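Long-range contact in trichomaglin (Trichosanthes lepiniana, PDB 1SGL), which is an S-like ribonuclease of the T2 family and so probably cleaves single-stranded RNA: residues 148-153 with 199-204. Sequence-based numbering, arbitrary orientation.
Sequences MYDLKD and PRYVSL
Tyr-149 and Val-202 form the hydrogen-bonded pair of a two-stranded antiparallel sheet: Tyr-149 N donates to Val-202 O at 2.6 Å and Val-202 N to Tyr-149 O at 2.8 Å, both nearly straight and in the carbonyl plane. A third bond, from Leu-151 N to Arg-200 O at 2.8 Å, carries the pairing into the first turn of the helix, for which Asp-150 is the N-cap residue; its donor is tilted 28° from the carbonyl plane.

The face bearing Tyr-149 and Val-202 is the packed one, with Val-202 and Leu-204 buried. Val-202 CG2, placed between its own N and carbonyl carbon (CG1 at chi1 -60°), comes within 3.6 Å of Tyr-149 O, while Leu-204 CD1 meets the CD1–CE1 side of the Tyr-149 ring obliquely, 4.0 Å from its CD1, the two side chains crossing at about a right angle.

On the other face Met-148 and Tyr-201 are exposed, and their side chains meet loosely, Met-148 CE lying 4.2 Å from Tyr-201 CB. Asp-150 sends OD2 to 3.6 Å from Tyr-201 CE2, with carboxylate and ring planes 60° apart, and its OD1 accepts from a water that takes the Lys-152 N-H and donates a longer bond to Arg-200 O. Replacing this aspartate with an alanine removes the acceptor OD1, so the water is likely to be less firmly held and Tyr-201 CE2 to lose its carboxylate neighbour.

Beyond the pair, Tyr-149 OH is hydrogen-bonded to Val-142 O, Val-202 and Leu-204 pack on Ile-154 of helix 151-162 and on Val-176, and the Ser-203 backbone bonds to Gly-174 and Val-176, linking the chain's last strand to the start of strand 176-184.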
loop_
_atom_site.group_PDB
_atom_site.type_symbol
_atom_site.label_atom_id
_atom_site.label_comp_id
_atom_site.label_asym_id
_atom_site.label_seq_id
_atom_site.Cartn_x
_atom_site.Cartn_y
_atom_site.Cartn_z
ATOM N N MET A 148 11.888 -18.695 5.806
ATOM C CA MET A 148 12.344 -17.351 5.517
ATOM C C MET A 148 12.734 -17.339 4.043
ATOM O O MET A 148 12.973 -18.396 3.457
ATOM C CB MET A 148 13.544 -17.005 6.395
ATOM C CG MET A 148 13.213 -16.965 7.869
ATOM S SD MET A 148 14.634 -16.492 8.843
ATOM C CE MET A 148 14.462 -14.698 8.856
ATOM N N TYR A 149 12.789 -16.152 3.447
ATOM C CA TYR A 149 13.141 -16.028 2.040
ATOM C C TYR A 149 14.330 -15.121 1.806
ATOM O O TYR A 149 14.563 -14.165 2.546
ATOM C CB TYR A 149 11.970 -15.472 1.230
ATOM C CG TYR A 149 10.758 -16.359 1.189
ATOM C CD1 TYR A 149 9.706 -16.174 2.081
ATOM C CD2 TYR A 149 10.667 -17.397 0.265
ATOM C CE1 TYR A 149 8.595 -17.002 2.052
ATOM C CE2 TYR A 149 9.561 -18.229 0.231
ATOM C CZ TYR A 149 8.528 -18.025 1.124
ATOM O OH TYR A 149 7.419 -18.836 1.076
ATOM N N ASP A 150 15.072 -15.418 0.750
ATOM C CA ASP A 150 16.223 -14.610 0.387
ATOM C C ASP A 150 15.626 -13.294 -0.124
ATOM O O ASP A 150 14.747 -13.296 -0.986
ATOM C CB ASP A 150 17.022 -15.308 -0.721
ATOM C CG ASP A 150 18.516 -15.069 -0.602
ATOM O OD1 ASP A 150 18.970 -13.925 -0.813
ATOM O OD2 ASP A 150 19.241 -16.032 -0.285
ATOM N N LEU A 151 16.077 -12.178 0.430
ATOM C CA LEU A 151 15.559 -10.883 0.018
ATOM C C LEU A 151 15.587 -10.765 -1.506
ATOM O O LEU A 151 14.602 -10.358 -2.131
ATOM C CB LEU A 151 16.394 -9.760 0.637
ATOM C CG LEU A 151 15.953 -8.345 0.258
ATOM C CD1 LEU A 151 14.520 -8.124 0.714
ATOM C CD2 LEU A 151 16.893 -7.323 0.892
ATOM N N LYS A 152 16.724 -11.143 -2.085
ATOM C CA LYS A 152 16.948 -11.092 -3.523
ATOM C C LYS A 152 15.884 -11.806 -4.358
ATOM O O LYS A 152 15.535 -11.345 -5.439
ATOM C CB LYS A 152 18.330 -11.673 -3.843
ATOM C CG LYS A 152 18.697 -11.641 -5.311
ATOM C CD LYS A 152 19.450 -10.373 -5.716
ATOM C CE LYS A 152 18.629 -9.106 -5.525
ATOM N NZ LYS A 152 18.546 -8.724 -4.090
ATOM N N ASP A 153 15.374 -12.933 -3.869
ATOM C CA ASP A 153 14.351 -13.670 -4.602
ATOM C C ASP A 153 13.094 -12.827 -4.769
ATOM O O ASP A 153 12.454 -12.850 -5.822
ATOM C CB ASP A 153 13.981 -14.968 -3.877
ATOM C CG ASP A 153 14.958 -16.094 -4.149
ATOM O OD1 ASP A 153 15.985 -15.856 -4.813
ATOM O OD2 ASP A 153 14.698 -17.227 -3.703
ATOM N N PRO A 199 17.077 -7.333 6.111
ATOM C CA PRO A 199 18.296 -8.138 6.200
ATOM C C PRO A 199 18.288 -9.083 4.996
ATOM O O PRO A 199 17.347 -9.047 4.201
ATOM C CB PRO A 199 18.124 -8.867 7.523
ATOM C CG PRO A 199 16.636 -9.082 7.584
ATOM C CD PRO A 199 16.094 -7.743 7.132
ATOM N N ARG A 200 19.311 -9.927 4.869
ATOM C CA ARG A 200 19.411 -10.852 3.738
ATOM C C ARG A 200 18.278 -11.872 3.689
ATOM O O ARG A 200 17.857 -12.283 2.613
ATOM C CB ARG A 200 20.756 -11.596 3.755
ATOM C CG ARG A 200 21.015 -12.401 2.475
ATOM C CD ARG A 200 22.311 -13.203 2.542
ATOM N NE ARG A 200 23.328 -12.472 3.279
ATOM C CZ ARG A 200 23.764 -11.260 2.952
ATOM N NH1 ARG A 200 23.279 -10.637 1.882
ATOM N NH2 ARG A 200 24.659 -10.653 3.724
ATOM N N TYR A 201 17.798 -12.302 4.847
ATOM C CA TYR A 201 16.699 -13.256 4.873
ATOM C C TYR A 201 15.506 -12.598 5.551
ATOM O O TYR A 201 15.652 -11.942 6.579
ATOM C CB TYR A 201 17.112 -14.535 5.599
ATOM C CG TYR A 201 18.258 -15.238 4.909
ATOM C CD1 TYR A 201 19.578 -14.913 5.202
ATOM C CD2 TYR A 201 18.021 -16.186 3.916
ATOM C CE1 TYR A 201 20.635 -15.511 4.525
ATOM C CE2 TYR A 201 19.069 -16.787 3.234
ATOM C CZ TYR A 201 20.373 -16.442 3.545
ATOM O OH TYR A 201 21.415 -17.021 2.865
ATOM N N VAL A 202 14.330 -12.756 4.958
ATOM C CA VAL A 202 13.137 -12.140 5.506
ATOM C C VAL A 202 11.990 -13.118 5.634
ATOM O O VAL A 202 12.021 -14.222 5.087
ATOM C CB VAL A 202 12.681 -10.941 4.637
ATOM C CG1 VAL A 202 13.779 -9.889 4.585
ATOM C CG2 VAL A 202 12.319 -11.414 3.231
ATOM N N SER A 203 10.969 -12.714 6.373
ATOM C CA SER A 203 9.825 -13.579 6.553
ATOM C C SER A 203 8.544 -12.882 6.140
ATOM O O SER A 203 8.399 -11.670 6.292
ATOM C CB SER A 203 9.742 -14.050 8.008
ATOM O OG SER A 203 9.585 -12.961 8.889
ATOM N N LEU A 204 7.633 -13.674 5.585
ATOM C CA LEU A 204 6.329 -13.223 5.127
ATOM C C LEU A 204 5.338 -14.045 5.937
ATOM O O LEU A 204 4.796 -15.035 5.453
ATOM C CB LEU A 204 6.161 -13.518 3.631
ATOM C CG LEU A 204 7.025 -12.700 2.660
ATOM C CD1 LEU A 204 7.007 -13.331 1.273
ATOM C CD2 LEU A 204 6.505 -11.280 2.595
HETATM O O HOH W 1 18.895 -11.179 -0.266
#